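Local structure of anopheles Plasmodium-responsive Leucine-rich repeat protein 1B (Anopheles gambiae, 4XGO) at residues 193-198 with 212-217; 51-56 with 75-80. The protein probably takes part, through its leucine-rich repeat domain and together with the related protein LRIM1, in the mosquito's response to Plasmodium. All coordinates share one frame; numbering follows the deposited sequence.

Contact 1. Residues 193-198 with 212-217. Unlike the reference sequence in segment 212-217: Lys216 (reference Ile). With PO4 (phosphate ion), chain E.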
loop_
_atom_site.group_PDB
_atom_site.type_symbol
_atom_site.label_atom_id
_atom_site.label_comp_id
_atom_site.label_asym_id
_atom_site.label_seq_id
_atom_site.Cartn_x
_atom_site.Cartn_y
_atom_site.Cartn_z
ATOM N N THR A 193 -29.686 -6.006 -2.310
ATOM C CA THR A 193 -30.719 -6.984 -1.978
ATOM C C THR A 193 -31.750 -7.163 -3.098
ATOM O O THR A 193 -32.679 -7.979 -2.971
ATOM C CB THR A 193 -31.446 -6.600 -0.666
ATOM O OG1 THR A 193 -31.987 -5.290 -0.792
ATOM C CG2 THR A 193 -30.486 -6.633 0.512
ATOM N N ASP A 194 -31.620 -6.416 -4.187
ATOM C CA ASP A 194 -32.540 -6.587 -5.312
ATOM C C ASP A 194 -31.805 -6.389 -6.613
ATOM O O ASP A 194 -30.686 -5.845 -6.624
ATOM C CB ASP A 194 -33.709 -5.591 -5.218
ATOM C CG ASP A 194 -33.399 -4.263 -5.906
ATOM O OD1 ASP A 194 -32.423 -3.588 -5.509
ATOM O OD2 ASP A 194 -34.099 -3.924 -6.887
ATOM N N THR A 195 -32.447 -6.804 -7.703
ATOM C CA THR A 195 -31.883 -6.698 -9.041
ATOM C C THR A 195 -32.853 -6.120 -10.075
ATOM O O THR A 195 -32.617 -6.259 -11.273
ATOM C CB THR A 195 -31.394 -8.069 -9.579
ATOM O OG1 THR A 195 -32.514 -8.919 -9.873
ATOM C CG2 THR A 195 -30.445 -8.749 -8.602
ATOM N N ALA A 196 -33.929 -5.459 -9.644
ATOM C CA ALA A 196 -34.924 -4.943 -10.596
ATOM C C ALA A 196 -34.310 -3.925 -11.554
ATOM O O ALA A 196 -34.755 -3.781 -12.685
ATOM C CB ALA A 196 -36.120 -4.346 -9.857
ATOM N N TRP A 197 -33.271 -3.240 -11.077
ATOM C CA TRP A 197 -32.532 -2.251 -11.850
ATOM C C TRP A 197 -31.852 -2.845 -13.098
ATOM O O TRP A 197 -31.555 -2.103 -14.030
ATOM C CB TRP A 197 -31.523 -1.516 -10.925
ATOM C CG TRP A 197 -30.653 -2.449 -10.151
ATOM C CD1 TRP A 197 -30.858 -2.931 -8.877
ATOM C CD2 TRP A 197 -29.455 -3.072 -10.622
ATOM N NE1 TRP A 197 -29.843 -3.806 -8.532
ATOM C CE2 TRP A 197 -28.976 -3.908 -9.583
ATOM C CE3 TRP A 197 -28.733 -2.999 -11.815
ATOM C CZ2 TRP A 197 -27.819 -4.660 -9.712
ATOM C CZ3 TRP A 197 -27.572 -3.764 -11.936
ATOM C CH2 TRP A 197 -27.138 -4.575 -10.891
ATOM N N LEU A 198 -31.618 -4.166 -13.132
ATOM C CA LEU A 198 -31.039 -4.826 -14.318
ATOM C C LEU A 198 -31.840 -4.608 -15.586
ATOM O O LEU A 198 -31.281 -4.621 -16.689
ATOM C CB LEU A 198 -30.863 -6.337 -14.108
ATOM C CG LEU A 198 -29.727 -6.800 -13.202
ATOM C CD1 LEU A 198 -29.860 -8.289 -12.917
ATOM C CD2 LEU A 198 -28.382 -6.499 -13.846
ATOM N N ASN A 212 -22.740 -9.879 -2.336
ATOM C CA ASN A 212 -23.802 -8.944 -1.995
ATOM C C ASN A 212 -24.750 -9.663 -1.012
ATOM O O ASN A 212 -24.345 -10.632 -0.385
ATOM C CB ASN A 212 -24.504 -8.439 -3.247
ATOM C CG ASN A 212 -23.768 -7.251 -3.867
ATOM O OD1 ASN A 212 -23.966 -6.113 -3.462
ATOM N ND2 ASN A 212 -22.892 -7.533 -4.817
ATOM N N GLN A 213 -25.960 -9.183 -0.870
ATOM C CA GLN A 213 -26.886 -9.782 0.118
ATOM C C GLN A 213 -28.156 -10.256 -0.564
ATOM O O GLN A 213 -29.271 -10.163 -0.005
ATOM C CB GLN A 213 -27.178 -8.760 1.194
ATOM C CG GLN A 213 -25.946 -8.447 2.032
ATOM C CD GLN A 213 -25.889 -7.018 2.496
ATOM O OE1 GLN A 213 -26.621 -6.156 2.000
ATOM N NE2 GLN A 213 -24.998 -6.739 3.452
ATOM N N LEU A 214 -27.990 -10.823 -1.750
ATOM C CA LEU A 214 -29.132 -11.289 -2.538
ATOM C C LEU A 214 -29.624 -12.605 -1.948
ATOM O O LEU A 214 -28.830 -13.523 -1.717
ATOM C CB LEU A 214 -28.759 -11.493 -4.001
ATOM C CG LEU A 214 -28.344 -10.213 -4.759
ATOM C CD1 LEU A 214 -27.735 -10.566 -6.106
ATOM C CD2 LEU A 214 -29.506 -9.273 -4.970
ATOM N N GLU A 215 -30.923 -12.680 -1.692
ATOM C CA GLU A 215 -31.532 -13.952 -1.246
ATOM C C GLU A 215 -32.321 -14.626 -2.366
ATOM O O GLU A 215 -32.497 -15.859 -2.360
ATOM C CB GLU A 215 -32.413 -13.744 -0.012
ATOM C CG GLU A 215 -32.959 -15.068 0.508
ATOM C CD GLU A 215 -33.719 -14.958 1.802
ATOM O OE1 GLU A 215 -33.778 -13.837 2.372
ATOM O OE2 GLU A 215 -34.261 -16.015 2.227
ATOM N N LYS A 216 -32.787 -13.827 -3.326
ATOM C CA LYS A 216 -33.493 -14.308 -4.504
ATOM C C LYS A 216 -32.921 -13.696 -5.758
ATOM O O LYS A 216 -32.345 -12.614 -5.694
ATOM C CB LYS A 216 -34.972 -13.903 -4.429
ATOM C CG LYS A 216 -35.715 -14.404 -3.208
ATOM C CD LYS A 216 -37.189 -14.014 -3.293
ATOM N N ILE A 217 -33.057 -14.389 -6.885
ATOM C CA ILE A 217 -32.817 -13.809 -8.211
ATOM C C ILE A 217 -34.096 -14.020 -9.000
ATOM O O ILE A 217 -34.504 -15.154 -9.228
ATOM C CB ILE A 217 -31.657 -14.464 -8.979
ATOM C CG1 ILE A 217 -30.327 -14.201 -8.271
ATOM C CG2 ILE A 217 -31.605 -13.947 -10.414
ATOM C CD1 ILE A 217 -29.189 -15.021 -8.788
HETATM P P PO4 E . -34.248 -10.002 -7.010
HETATM O O1 PO4 E . -35.473 -10.829 -6.628
HETATM O O2 PO4 E . -33.684 -10.503 -8.312
HETATM O O3 PO4 E . -33.246 -10.121 -5.877
HETATM O O4 PO4 E . -34.653 -8.545 -7.173
HETATM O O HOH W 1 -32.817 -10.604 -1.988
#
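Leu214 pushes one branch of its side chain against the backbone between Thr193 and Asp194, CD2 lying 3.6 Å from Thr193 C. With CG anti to its own carbonyl carbon (chi1 -64°), Leu214 also brings CD2 to 3.8 Å from Thr195 CG2, the two side chains meeting nearly at a right angle. Farther out, the methyl of Thr193 passes slantwise over Gln213, CG2 4.0 Å from Gln213 CB. A water bridges the two segments, donating to Thr193 O (2.8 Å) and accepting from Glu215 N. A phosphate ion, probably from the crystallisation liquor, is bound by Thr195 and, just past residues 212-217, by Thr218. Thr195 N donates to phosphate O4 at 2.9 Å and 157°, and Thr195 OG1, which also bonds to His221, donates to phosphate O2. Residues 193-198 are braced from within by an Asx turn, Asp194 OD2 accepting from Ala196 N, and by Trp197 NE1 donating to Asp194 O (2.9 Å). The contact joins successive turns of the solenoid, residues 193-198 lying between strands 184-186 and 206-208, residues 212-217 between 206-208 and 230-232, where Ile217 packs on strand 240-243.

Contact 2. Residues 51-56 with 75-80. With ACT (acetate ion), chain F.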
loop_
_atom_site.group_PDB
_atom_site.type_symbol
_atom_site.label_atom_id
_atom_site.label_comp_id
_atom_site.label_asym_id
_atom_site.label_seq_id
_atom_site.Cartn_x
_atom_site.Cartn_y
_atom_site.Cartn_z
ATOM N N LYS A 51 -1.338 17.387 -21.042
ATOM C CA LYS A 51 -1.380 16.257 -20.090
ATOM C C LYS A 51 -0.518 16.566 -18.885
ATOM O O LYS A 51 0.687 16.821 -19.007
ATOM C CB LYS A 51 -0.913 14.962 -20.746
ATOM C CG LYS A 51 -1.690 14.595 -21.988
ATOM C CD LYS A 51 -1.334 13.181 -22.415
ATOM C CE LYS A 51 -2.044 12.828 -23.706
ATOM N NZ LYS A 51 -1.623 11.486 -24.191
ATOM N N LEU A 52 -1.138 16.554 -17.707
ATOM C CA LEU A 52 -0.462 16.941 -16.481
ATOM C C LEU A 52 -0.477 15.788 -15.503
ATOM O O LEU A 52 -1.546 15.357 -15.070
ATOM C CB LEU A 52 -1.150 18.149 -15.857
ATOM C CG LEU A 52 -0.607 18.700 -14.547
ATOM C CD1 LEU A 52 0.867 19.028 -14.673
ATOM C CD2 LEU A 52 -1.446 19.925 -14.141
ATOM N N TYR A 53 0.710 15.279 -15.192
ATOM C CA TYR A 53 0.849 14.144 -14.288
ATOM C C TYR A 53 1.425 14.608 -12.963
ATOM O O TYR A 53 2.549 15.128 -12.926
ATOM C CB TYR A 53 1.749 13.071 -14.894
ATOM C CG TYR A 53 1.438 12.628 -16.301
ATOM C CD1 TYR A 53 0.141 12.607 -16.785
ATOM C CD2 TYR A 53 2.465 12.165 -17.138
ATOM C CE1 TYR A 53 -0.149 12.153 -18.052
ATOM C CE2 TYR A 53 2.191 11.693 -18.413
ATOM C CZ TYR A 53 0.899 11.697 -18.874
ATOM O OH TYR A 53 0.612 11.225 -20.139
ATOM N N MET A 54 0.640 14.468 -11.883
ATOM C CA MET A 54 1.091 14.822 -10.524
ATOM C C MET A 54 0.806 13.694 -9.519
ATOM O O MET A 54 0.521 13.924 -8.331
ATOM C CB MET A 54 0.463 16.161 -10.076
ATOM C CG MET A 54 0.827 17.303 -10.992
ATOM S SD MET A 54 0.200 18.894 -10.386
ATOM C CE MET A 54 -1.431 18.875 -11.056
ATOM N N ARG A 55 0.948 12.467 -10.006
ATOM C CA ARG A 55 0.718 11.263 -9.205
ATOM C C ARG A 55 1.870 11.063 -8.197
ATOM O O ARG A 55 2.986 11.522 -8.428
ATOM C CB ARG A 55 0.702 10.017 -10.109
ATOM C CG ARG A 55 -0.190 10.039 -11.347
ATOM C CD ARG A 55 0.065 8.785 -12.206
ATOM N NE ARG A 55 -0.678 7.655 -11.650
ATOM C CZ ARG A 55 -0.336 6.371 -11.690
ATOM N NH1 ARG A 55 0.780 5.945 -12.255
ATOM N NH2 ARG A 55 -1.133 5.483 -11.120
ATOM N N PHE A 56 1.567 10.399 -7.081
ATOM C CA PHE A 56 2.559 9.998 -6.086
ATOM C C PHE A 56 3.297 11.191 -5.492
ATOM O O PHE A 56 4.526 11.187 -5.372
ATOM C CB PHE A 56 3.564 8.992 -6.670
ATOM C CG PHE A 56 2.924 7.780 -7.285
ATOM C CD1 PHE A 56 2.489 6.748 -6.494
ATOM C CD2 PHE A 56 2.823 7.657 -8.660
ATOM C CE1 PHE A 56 1.939 5.606 -7.061
ATOM C CE2 PHE A 56 2.262 6.532 -9.235
ATOM C CZ PHE A 56 1.812 5.515 -8.437
ATOM N N VAL A 75 -5.737 15.631 -20.007
ATOM C CA VAL A 75 -5.484 14.503 -19.090
ATOM C C VAL A 75 -4.893 15.040 -17.806
ATOM O O VAL A 75 -3.922 15.791 -17.854
ATOM C CB VAL A 75 -4.487 13.492 -19.703
ATOM C CG1 VAL A 75 -4.213 12.343 -18.734
ATOM C CG2 VAL A 75 -5.023 12.940 -21.012
ATOM N N LEU A 76 -5.511 14.713 -16.673
ATOM C CA LEU A 76 -5.009 15.107 -15.369
ATOM C C LEU A 76 -4.962 13.866 -14.484
ATOM O O LEU A 76 -5.981 13.244 -14.276
ATOM C CB LEU A 76 -5.911 16.166 -14.733
ATOM C CG LEU A 76 -5.539 16.617 -13.326
ATOM C CD1 LEU A 76 -4.221 17.362 -13.321
ATOM C CD2 LEU A 76 -6.632 17.488 -12.733
ATOM N N MET A 77 -3.777 13.568 -13.956
ATOM C CA MET A 77 -3.601 12.410 -13.086
ATOM C C MET A 77 -3.035 12.858 -11.759
ATOM O O MET A 77 -1.920 13.425 -11.676
ATOM C CB MET A 77 -2.713 11.376 -13.761
ATOM C CG MET A 77 -3.240 11.001 -15.128
ATOM S SD MET A 77 -2.471 9.522 -15.770
ATOM C CE MET A 77 -3.525 8.265 -15.051
ATOM N N LEU A 78 -3.843 12.650 -10.716
ATOM C CA LEU A 78 -3.509 13.066 -9.364
ATOM C C LEU A 78 -3.658 11.917 -8.395
ATOM O O LEU A 78 -3.854 12.138 -7.197
ATOM C CB LEU A 78 -4.415 14.235 -8.939
ATOM C CG LEU A 78 -3.819 15.572 -9.343
ATOM C CD1 LEU A 78 -4.914 16.621 -9.391
ATOM C CD2 LEU A 78 -2.749 15.938 -8.330
ATOM N N ASP A 79 -3.466 10.700 -8.901
ATOM C CA ASP A 79 -3.554 9.505 -8.055
ATOM C C ASP A 79 -2.484 9.551 -6.986
ATOM O O ASP A 79 -1.393 10.080 -7.217
ATOM C CB ASP A 79 -3.404 8.222 -8.857
ATOM C CG ASP A 79 -4.118 8.278 -10.171
ATOM O OD1 ASP A 79 -5.326 7.955 -10.253
ATOM O OD2 ASP A 79 -3.443 8.686 -11.135
ATOM N N ARG A 80 -2.794 8.998 -5.817
ATOM C CA ARG A 80 -1.825 8.850 -4.736
ATOM C C ARG A 80 -1.350 10.192 -4.219
ATOM O O ARG A 80 -0.164 10.531 -4.312
ATOM C CB ARG A 80 -0.625 7.989 -5.164
ATOM C CG ARG A 80 -1.004 6.566 -5.470
ATOM C CD ARG A 80 -1.070 5.768 -4.196
ATOM N NE ARG A 80 -1.415 4.387 -4.506
ATOM C CZ ARG A 80 -1.577 3.434 -3.604
ATOM N NH1 ARG A 80 -1.454 3.696 -2.304
ATOM N NH2 ARG A 80 -1.898 2.211 -4.014
HETATM C C ACT F . -2.003 3.702 -7.988
HETATM O O ACT F . -1.530 3.471 -9.119
HETATM O OXT ACT F . -1.634 3.108 -6.946
HETATM C CH3 ACT F . -3.048 4.754 -7.893
#
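Lys51, Leu52 and Tyr53 pair with Val75, Leu76 and Met77 as parallel strands of adjoining leucine-rich repeats, the arrangement that builds the concave face of the solenoid. Leu52 N donates to Val75 O (2.9 Å), Met77 N to Leu52 O (3.1 Å) and Met54 N to Met77 O. Farther on, Phe56 N donates to Asp79 O at 3.0 Å. Leu52 and Leu76 lie side by side on the interior face, CD2 of the first 3.9 Å from CD1 of the second, and Leu78 CD2 presses on Met54 CB at 3.7 Å. The opposite face carries Lys51, Tyr53, Val75 and Met77. There the edge of the Tyr53 ring meets Val75 CG1, and Met77 lies beside Tyr53, its SD set obliquely to the ring in a Met-aromatic contact. Next along, a bend in the Arg55 chain (chi3 81°) lets NE form a salt bridge to Asp79 OD2 (3.0 Å), reached from above the carboxylate plane, the two flat groups 82° apart. Ser101 and Ser103 bond to the other oxygen, Asp79 OD1, while Arg55 NH1 donates to Gly32 O of the second subunit. The Phe56 ring crosses the Arg80 chain at a slant, CE1 nearest Arg80 CG, its plane 12° from that guanidinium, and stacks on Phe56 of the second subunit. Arg80 NE and NH2 both donate to OXT of an acetate ion, probably from the crystallisation liquor. Met54 O accepts from Asn57 and Asn81, part of the family's asparagine ladder; strand 27-29 flanks residues 51-53, and strand 99-101 follows 75-77.

Both contacts join neighbouring turns of one solenoid, on opposite sides of the chain's centre; their centres are 37 Å apart and their nearest atoms about 23 Å. Contact 2 starts on the paired strands and runs into the turns after them: direct backbone bonds set its register, seven of its twelve touching residues are buried, and Tyr53, Arg55 and Phe56 reach the second subunit. Contact 1 belongs to the loops that follow strands 184-186 and 206-208. It is smaller, 243 against 635 Å², and in place of direct polar pairing has a leucine packed on backbone and a water bridge, with a phosphate beside them. Each holds an ion probably acquired in crystallisation, bound by threonine in contact 1 and by arginine in contact 2.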